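Local atomic coordinates of predicted component of a thermophile-specific DNA repair system, contains a RAMP domain (Methanopyrus kandleri, PDB entry 4N0L), a protein that probably binds CRISPR RNA as the Csm3 subunit of a type III-A antiviral defence system, and holds a zinc ion beside its RRM-like core. Residues 59-64 / 250-255; 86-91 / 116-121; 170-175 / 228-233. All blocks are in the same frame, centred on the assembly; numbering follows the deposited sequence.

Following the chain from the N terminus, helix 51-69 supplies 59-64, whose partner 250-255 comes much later on helix 238-255. Interaction 1 therefore closes a long loop, and both other contacts lie within it. Interaction 2 closes first, joining 86-91 to the short helix 116-121 round a zinc ion. Interaction 3 opens after that and pairs strand 172-174 with strand 223-231, so the two inner contacts follow in series and none crosses another. Arg-59 and Glu-63 bond to the backbone of His-86, tying interaction 1 to interaction 2, and the Ile-120 carbonyl probably accepts a hydrogen bond from Val-172 N, linking the zinc region to the sheet.

Interaction 1: residues 59-64 / 250-255; sequences RALFEL and KLVEDQ
Over one face of the Gln-255 amide sits CD2 of Leu-61, 3.7 Å from NE2; the methyl is not centred on the amide but displaced outward past NE2. OE1 of Gln-255 accepts a hydrogen bond from a water at 3.1 Å. The same water donates to the carbonyl oxygen of Leu-61 at 3.0 Å, making a water-mediated bridge between the two helices. With CG anti to the backbone N (chi1 177°), the Phe-62 ring meets Tyr-244, further back on helix 238-255, at about 45° between planes, and it also touches Val-117 of helix 116-121. Toward 250-255 itself, the backbone of Phe-62, rather than its ring, carries most of its share of the contact.

The centre is a pair of leucines facing each other, with CB of Leu-61 4.0 Å from CB of Leu-251. Leu-61 then splits its methyls between two partners. CD1 reaches the neighbouring residue, 3.7 Å from CA of Val-252 and 3.9 Å from its CG2, while CD2 goes one turn further to Gln-255. In return, CD1 of Leu-251 lies 3.6 Å from the carbonyl oxygen of Leu-61 and also touches CA of Phe-62, so each leucine packs against the opposing backbone. Behind Val-252 lie Val-268 and Phe-270 of the sheet. On the side of helix 51-69 that faces the zinc loop, a salt bridge joins Arg-59 to Glu-63.

The short axes approach to 9.2 Å and their directions differ by 101°, so the helices cross almost at right angles and contact is confined to about one turn of each. Helices 51-69 and 238-255 occupy the two helix positions of a βαββαβ order, as expected for the RRM-like, ferredoxin-type core of RAMP proteins.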
# COMPACT_ATOMS: atom_id res chain seq x y z
N ARG A 59 -1.76 -0.48 4.65
CA ARG A 59 -2.81 -1.47 4.87
C ARG A 59 -3.62 -1.18 6.13
O ARG A 59 -4.85 -1.24 6.11
CB ARG A 59 -2.21 -2.88 4.97
CG ARG A 59 -3.25 -3.98 4.98
CD ARG A 59 -2.62 -5.34 5.27
NE ARG A 59 -3.50 -6.44 4.90
CZ ARG A 59 -4.63 -6.76 5.54
NH1 ARG A 59 -5.36 -7.79 5.12
NH2 ARG A 59 -5.02 -6.07 6.60
N ALA A 60 -2.91 -0.89 7.22
CA ALA A 60 -3.54 -0.62 8.51
C ALA A 60 -4.49 0.57 8.45
O ALA A 60 -5.54 0.58 9.09
CB ALA A 60 -2.48 -0.41 9.58
N LEU A 61 -4.11 1.59 7.68
CA LEU A 61 -4.92 2.80 7.56
C LEU A 61 -6.08 2.62 6.57
O LEU A 61 -7.19 3.09 6.82
CB LEU A 61 -4.06 3.99 7.14
CG LEU A 61 -2.93 4.36 8.10
CD1 LEU A 61 -2.10 5.50 7.54
CD2 LEU A 61 -3.51 4.74 9.46
N PHE A 62 -5.81 1.95 5.46
CA PHE A 62 -6.85 1.70 4.46
C PHE A 62 -7.98 0.83 5.01
O PHE A 62 -9.15 1.10 4.74
CB PHE A 62 -6.27 1.04 3.21
CG PHE A 62 -7.32 0.71 2.18
CD1 PHE A 62 -7.95 1.72 1.47
CD2 PHE A 62 -7.68 -0.61 1.94
CE1 PHE A 62 -8.92 1.42 0.53
CE2 PHE A 62 -8.65 -0.91 1.00
CZ PHE A 62 -9.27 0.10 0.29
N GLU A 63 -7.63 -0.22 5.74
CA GLU A 63 -8.65 -1.14 6.24
C GLU A 63 -9.59 -0.42 7.21
O GLU A 63 -10.80 -0.67 7.19
CB GLU A 63 -8.00 -2.37 6.90
CG GLU A 63 -7.35 -2.15 8.26
CD GLU A 63 -6.70 -3.41 8.80
OE1 GLU A 63 -6.99 -4.50 8.27
OE2 GLU A 63 -5.92 -3.32 9.77
N LEU A 64 -9.04 0.48 8.02
CA LEU A 64 -9.85 1.30 8.92
C LEU A 64 -10.75 2.25 8.15
O LEU A 64 -11.93 2.39 8.47
CB LEU A 64 -8.95 2.09 9.87
CG LEU A 64 -8.29 1.30 10.99
CD1 LEU A 64 -7.40 2.21 11.83
CD2 LEU A 64 -9.34 0.62 11.87
N LYS A 250 -2.71 8.41 0.34
CA LYS A 250 -3.30 9.66 0.80
C LYS A 250 -3.52 9.62 2.31
O LYS A 250 -3.29 10.61 3.01
CB LYS A 250 -4.62 9.92 0.07
CG LYS A 250 -5.57 10.90 0.75
CD LYS A 250 -5.02 12.31 0.76
CE LYS A 250 -6.07 13.29 1.26
NZ LYS A 250 -5.50 14.66 1.43
N LEU A 251 -3.97 8.47 2.81
CA LEU A 251 -4.19 8.27 4.24
C LEU A 251 -2.88 8.33 5.02
O LEU A 251 -2.83 8.87 6.12
CB LEU A 251 -4.87 6.93 4.49
CG LEU A 251 -6.32 6.83 4.01
CD1 LEU A 251 -6.79 5.39 4.05
CD2 LEU A 251 -7.23 7.72 4.85
N VAL A 252 -1.82 7.76 4.45
CA VAL A 252 -0.50 7.80 5.06
C VAL A 252 0.00 9.25 5.12
O VAL A 252 0.63 9.66 6.10
CB VAL A 252 0.51 6.92 4.29
CG1 VAL A 252 1.90 7.07 4.87
CG2 VAL A 252 0.08 5.47 4.35
N GLU A 253 -0.29 10.03 4.08
CA GLU A 253 0.03 11.46 4.07
C GLU A 253 -0.68 12.18 5.22
O GLU A 253 -0.07 12.96 5.94
CB GLU A 253 -0.34 12.10 2.73
CG GLU A 253 0.51 11.61 1.55
CD GLU A 253 0.17 12.30 0.24
OE1 GLU A 253 -0.97 12.80 0.10
OE2 GLU A 253 1.04 12.34 -0.66
N ASP A 254 -1.98 11.91 5.37
CA ASP A 254 -2.79 12.60 6.37
C ASP A 254 -2.49 12.18 7.81
O ASP A 254 -2.67 12.96 8.74
CB ASP A 254 -4.28 12.36 6.10
CG ASP A 254 -4.77 13.08 4.85
OD1 ASP A 254 -5.87 12.73 4.37
OD2 ASP A 254 -4.06 13.97 4.35
N GLN A 255 -2.05 10.94 8.00
CA GLN A 255 -1.92 10.39 9.34
C GLN A 255 -0.49 9.98 9.72
O GLN A 255 -0.24 9.61 10.87
CB GLN A 255 -2.86 9.19 9.50
CG GLN A 255 -4.34 9.58 9.60
CD GLN A 255 -5.27 8.39 9.55
OE1 GLN A 255 -5.89 8.11 8.53
NE2 GLN A 255 -5.38 7.68 10.67
O HOH W 1 -7.63 5.55 8.48

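Interaction 2: residues 86-91 / 116-121; sequences HECGFV and PVCRIF. With ZN (zinc ion), chain C.
His-86, Cys-88 and Cys-118 bind one zinc ion, and Cys-115 completes this site of three cysteines and one histidine, in which the loop gives a His-X-Cys pair and the start of helix 116-121 belongs to a Cys-X-X-Cys pair.

The metal bonds come first. NE2 of His-86 binds zinc at 2.0 Å, SG of Cys-88 at 2.4 Å and SG of Cys-118 at 2.3 Å. The histidine ring is held in rotation from its other nitrogen, since ND1 is hydrogen-bonded to the Phe-77 carbonyl. Phe-77 also stacks on this ring, and Trp-109 meets it edge-to-face. With CG of His-86 anti to the backbone N (chi1 157°), the ring is carried across to the helix.

Apolar packing flanks the metal. CG1 of Val-117 is 4.0 Å from CD2 of His-86, approaching the ring obliquely, while CG1 of Val-91 touches CB of Cys-118 at 3.8 Å. Further along, the carbonyl oxygen of Val-91 lies 3.6 Å from CB of Arg-119, whose extended chain carries its guanidinium away to a salt bridge with Asp-241.

Hydrogen bonds to sulfur form the last group, two backbone N-H donors that would be expected to temper the negative charge of the thiolates. Phe-90, the centre of an inverse gamma turn, gives its N-H weakly to SG of Cys-88 at 3.5 Å. The other bond joins the loop directly to the helix: N of Cys-88 donates to SG of Cys-118 at 3.1 Å, with an N-H...S angle of 163°.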
# COMPACT_ATOMS: atom_id res chain seq x y z
N HIS A 86 -7.59 -6.95 9.57
CA HIS A 86 -8.67 -7.64 8.89
C HIS A 86 -8.09 -8.57 7.84
O HIS A 86 -7.30 -8.14 7.00
CB HIS A 86 -9.65 -6.66 8.24
CG HIS A 86 -10.44 -7.26 7.11
ND1 HIS A 86 -11.71 -7.77 7.28
CD2 HIS A 86 -10.15 -7.42 5.79
CE1 HIS A 86 -12.17 -8.22 6.13
NE2 HIS A 86 -11.24 -8.02 5.21
N GLU A 87 -8.46 -9.84 7.90
CA GLU A 87 -8.06 -10.80 6.88
C GLU A 87 -9.22 -11.70 6.50
O GLU A 87 -9.81 -12.36 7.36
CB GLU A 87 -6.87 -11.63 7.36
CG GLU A 87 -5.57 -10.85 7.47
CD GLU A 87 -4.45 -11.68 8.05
OE1 GLU A 87 -4.51 -12.01 9.25
OE2 GLU A 87 -3.50 -12.01 7.31
N CYS A 88 -9.56 -11.72 5.21
CA CYS A 88 -10.60 -12.61 4.71
C CYS A 88 -10.11 -13.30 3.45
O CYS A 88 -9.07 -12.93 2.89
CB CYS A 88 -11.90 -11.85 4.45
SG CYS A 88 -11.89 -10.88 2.93
N GLY A 89 -10.86 -14.29 2.98
CA GLY A 89 -10.47 -15.04 1.81
C GLY A 89 -11.23 -14.64 0.56
O GLY A 89 -11.05 -15.22 -0.50
N PHE A 90 -12.09 -13.62 0.69
CA PHE A 90 -12.85 -13.13 -0.46
C PHE A 90 -11.94 -12.29 -1.36
O PHE A 90 -12.15 -11.09 -1.53
CB PHE A 90 -14.04 -12.29 0.01
CG PHE A 90 -15.08 -13.08 0.75
CD1 PHE A 90 -16.05 -13.80 0.06
CD2 PHE A 90 -15.11 -13.09 2.13
CE1 PHE A 90 -17.01 -14.52 0.74
CE2 PHE A 90 -16.07 -13.82 2.82
CZ PHE A 90 -17.02 -14.53 2.13
N VAL A 91 -10.93 -12.94 -1.94
CA VAL A 91 -9.87 -12.22 -2.64
C VAL A 91 -9.98 -12.32 -4.16
O VAL A 91 -9.32 -11.58 -4.89
CB VAL A 91 -8.49 -12.74 -2.21
CG1 VAL A 91 -8.21 -12.35 -0.77
CG2 VAL A 91 -8.41 -14.25 -2.39
N PRO A 116 -11.33 -5.40 -1.24
CA PRO A 116 -10.25 -4.50 -1.67
C PRO A 116 -9.03 -4.58 -0.76
O PRO A 116 -7.90 -4.60 -1.25
CB PRO A 116 -10.89 -3.11 -1.59
CG PRO A 116 -12.35 -3.37 -1.70
CD PRO A 116 -12.58 -4.67 -1.01
N VAL A 117 -9.26 -4.60 0.55
CA VAL A 117 -8.18 -4.69 1.53
C VAL A 117 -7.28 -5.90 1.28
O VAL A 117 -6.08 -5.78 1.09
CB VAL A 117 -8.72 -4.77 2.97
CG1 VAL A 117 -7.58 -4.96 3.96
CG2 VAL A 117 -9.53 -3.53 3.30
N CYS A 118 -7.89 -7.08 1.29
CA CYS A 118 -7.15 -8.34 1.21
C CYS A 118 -6.62 -8.64 -0.19
O CYS A 118 -5.53 -9.19 -0.33
CB CYS A 118 -8.03 -9.49 1.72
SG CYS A 118 -8.40 -9.39 3.50
N ARG A 119 -7.38 -8.30 -1.23
CA ARG A 119 -6.94 -8.60 -2.59
C ARG A 119 -5.74 -7.74 -3.00
O ARG A 119 -4.91 -8.16 -3.81
CB ARG A 119 -8.10 -8.41 -3.59
CG ARG A 119 -8.30 -6.97 -4.06
CD ARG A 119 -9.67 -6.76 -4.68
NE ARG A 119 -9.80 -5.42 -5.23
CZ ARG A 119 -10.96 -4.79 -5.42
NH1 ARG A 119 -12.10 -5.38 -5.10
NH2 ARG A 119 -10.96 -3.56 -5.93
N ILE A 120 -5.64 -6.54 -2.43
CA ILE A 120 -4.54 -5.62 -2.73
C ILE A 120 -3.34 -5.83 -1.80
O ILE A 120 -2.21 -5.95 -2.26
CB ILE A 120 -5.00 -4.14 -2.62
CG1 ILE A 120 -6.01 -3.81 -3.72
CG2 ILE A 120 -3.81 -3.20 -2.71
CD1 ILE A 120 -6.70 -2.48 -3.52
N PHE A 121 -3.60 -5.85 -0.50
CA PHE A 121 -2.53 -5.88 0.49
C PHE A 121 -2.28 -7.29 1.04
O PHE A 121 -1.52 -7.47 1.99
CB PHE A 121 -2.84 -4.91 1.63
CG PHE A 121 -2.90 -3.47 1.19
CD1 PHE A 121 -1.74 -2.72 1.04
CD2 PHE A 121 -4.12 -2.86 0.94
CE1 PHE A 121 -1.80 -1.39 0.64
CE2 PHE A 121 -4.19 -1.53 0.54
CZ PHE A 121 -3.03 -0.80 0.39
ZN ZN C . -10.67 -8.85 3.43

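Interaction 3: residues 170-175 / 228-233; sequences ARVAFR and VVYRVE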
# COMPACT_ATOMS: atom_id res chain seq x y z
N ALA A 170 -0.22 -10.40 -1.82
CA ALA A 170 -0.52 -9.00 -2.10
C ALA A 170 -0.27 -8.64 -3.55
O ALA A 170 0.72 -9.08 -4.14
CB ALA A 170 0.29 -8.10 -1.18
N ARG A 171 -1.16 -7.84 -4.12
CA ARG A 171 -0.98 -7.31 -5.47
C ARG A 171 0.04 -6.16 -5.51
O ARG A 171 0.55 -5.82 -6.57
CB ARG A 171 -2.31 -6.84 -6.05
CG ARG A 171 -3.16 -7.96 -6.62
CD ARG A 171 -4.52 -7.47 -7.06
NE ARG A 171 -5.42 -8.59 -7.33
CZ ARG A 171 -6.70 -8.46 -7.67
NH1 ARG A 171 -7.24 -7.26 -7.78
NH2 ARG A 171 -7.44 -9.54 -7.90
N VAL A 172 0.31 -5.57 -4.35
CA VAL A 172 1.26 -4.46 -4.29
C VAL A 172 2.52 -4.82 -3.52
O VAL A 172 2.49 -5.55 -2.53
CB VAL A 172 0.63 -3.20 -3.65
CG1 VAL A 172 -0.49 -2.66 -4.52
CG2 VAL A 172 0.14 -3.48 -2.24
N ALA A 173 3.65 -4.30 -4.00
CA ALA A 173 4.92 -4.45 -3.31
C ALA A 173 5.64 -3.11 -3.27
O ALA A 173 5.75 -2.42 -4.29
CB ALA A 173 5.78 -5.50 -3.99
N PHE A 174 6.11 -2.73 -2.09
CA PHE A 174 6.84 -1.48 -1.92
C PHE A 174 8.33 -1.73 -1.88
O PHE A 174 8.81 -2.58 -1.13
CB PHE A 174 6.40 -0.77 -0.63
CG PHE A 174 5.01 -0.19 -0.69
CD1 PHE A 174 4.83 1.18 -0.75
CD2 PHE A 174 3.90 -1.01 -0.67
CE1 PHE A 174 3.56 1.73 -0.80
CE2 PHE A 174 2.62 -0.47 -0.72
CZ PHE A 174 2.46 0.90 -0.78
N ARG A 175 9.08 -1.00 -2.69
CA ARG A 175 10.53 -1.08 -2.64
C ARG A 175 11.04 -0.35 -1.40
O ARG A 175 10.43 0.63 -0.98
CB ARG A 175 11.16 -0.47 -3.90
CG ARG A 175 12.61 -0.85 -4.13
CD ARG A 175 12.99 -0.70 -5.59
NE ARG A 175 14.40 -0.96 -5.82
CZ ARG A 175 15.37 -0.10 -5.53
NH1 ARG A 175 15.07 1.08 -4.99
NH2 ARG A 175 16.64 -0.40 -5.78
N VAL A 228 6.67 1.61 -6.27
CA VAL A 228 5.60 0.74 -5.85
C VAL A 228 5.12 -0.09 -7.04
O VAL A 228 4.71 0.47 -8.05
CB VAL A 228 4.42 1.53 -5.25
CG1 VAL A 228 3.37 0.59 -4.67
CG2 VAL A 228 4.91 2.50 -4.19
N VAL A 229 5.17 -1.41 -6.91
CA VAL A 229 4.80 -2.29 -8.01
C VAL A 229 3.45 -2.95 -7.75
O VAL A 229 3.26 -3.65 -6.75
CB VAL A 229 5.86 -3.40 -8.23
CG1 VAL A 229 5.50 -4.23 -9.46
CG2 VAL A 229 7.24 -2.80 -8.39
N TYR A 230 2.51 -2.72 -8.66
CA TYR A 230 1.19 -3.35 -8.59
C TYR A 230 1.06 -4.45 -9.65
O TYR A 230 1.26 -4.19 -10.84
CB TYR A 230 0.08 -2.31 -8.76
CG TYR A 230 -1.29 -2.91 -8.99
CD1 TYR A 230 -1.80 -3.09 -10.27
CD2 TYR A 230 -2.09 -3.28 -7.91
CE1 TYR A 230 -3.06 -3.63 -10.47
CE2 TYR A 230 -3.35 -3.82 -8.11
CZ TYR A 230 -3.83 -3.99 -9.39
OH TYR A 230 -5.08 -4.52 -9.58
N ARG A 231 0.72 -5.65 -9.22
CA ARG A 231 0.54 -6.77 -10.14
C ARG A 231 -0.89 -6.83 -10.67
O ARG A 231 -1.83 -7.04 -9.90
CB ARG A 231 0.91 -8.09 -9.48
CG ARG A 231 2.35 -8.17 -8.99
CD ARG A 231 2.68 -9.53 -8.39
NE ARG A 231 1.81 -9.87 -7.26
CZ ARG A 231 0.73 -10.63 -7.35
NH1 ARG A 231 0.37 -11.14 -8.52
NH2 ARG A 231 0.00 -10.89 -6.27
N VAL A 232 -1.05 -6.63 -11.97
CA VAL A 232 -2.36 -6.71 -12.59
C VAL A 232 -2.80 -8.17 -12.66
O VAL A 232 -2.15 -9.00 -13.31
CB VAL A 232 -2.36 -6.11 -14.01
CG1 VAL A 232 -3.74 -6.24 -14.65
CG2 VAL A 232 -1.92 -4.65 -13.96
N GLU A 233 -3.90 -8.50 -11.99
CA GLU A 233 -4.40 -9.87 -11.96
C GLU A 233 -5.80 -9.94 -12.54
O GLU A 233 -6.15 -10.90 -13.22
CB GLU A 233 -4.40 -10.41 -10.53
CG GLU A 233 -3.04 -10.85 -10.02
CD GLU A 233 -3.07 -11.27 -8.57
OE1 GLU A 233 -4.10 -11.03 -7.90
OE2 GLU A 233 -2.08 -11.85 -8.10
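Arg-171 and Tyr-230 run side by side in the same direction, yet their guanidinium and ring planes stand 84° apart. The contact between them is along the aliphatic stem, with CB of Arg-171 3.8 Å from CE2 of Tyr-230. Further out they share an anion: NH1 of Arg-171 and OH of Tyr-230 both bond to Asp-241, and NH1 also pairs with Glu-237.

Glu-233 crosses Arg-171 at a slant. NE of Arg-171 donates to OE1 of Glu-233 at 2.8 Å, arriving from above the carboxylate plane. The other oxygen, OE2, takes NH1 of Arg-231 at 2.6 Å, so the carboxylate links two arginines, and Lys-168 adds a third positive partner at OE1. A bend at chi3 of Arg-231 (-59°) brings NH2 back to within 2.9 Å of the Ala-170 carbonyl oxygen, with the donor well above the carbonyl plane.

These side chains sit at one end of an antiparallel ladder within the RRM-like sheet, where strand 172-174 pairs with 223-231 and is outermost in the chain. Ala-173 and Val-229 form the hydrogen-bonded pair, each N donating to the other's O at 2.9 Å; beyond it, Arg-231 N donates to Arg-171 O at 2.7 Å.

Val-172, Phe-174, Val-228 and Tyr-230 share the face turned to helix 238-255. CG1 of Val-172 comes to the edge of the Tyr-230 ring, 3.8 Å from CD2. Phe-174 and Val-228 point the same way, and CG1 of Val-228 stands over the centre of the phenylalanine ring, 4.0 Å from the centroid and 9° off the normal, a CH-pi contact.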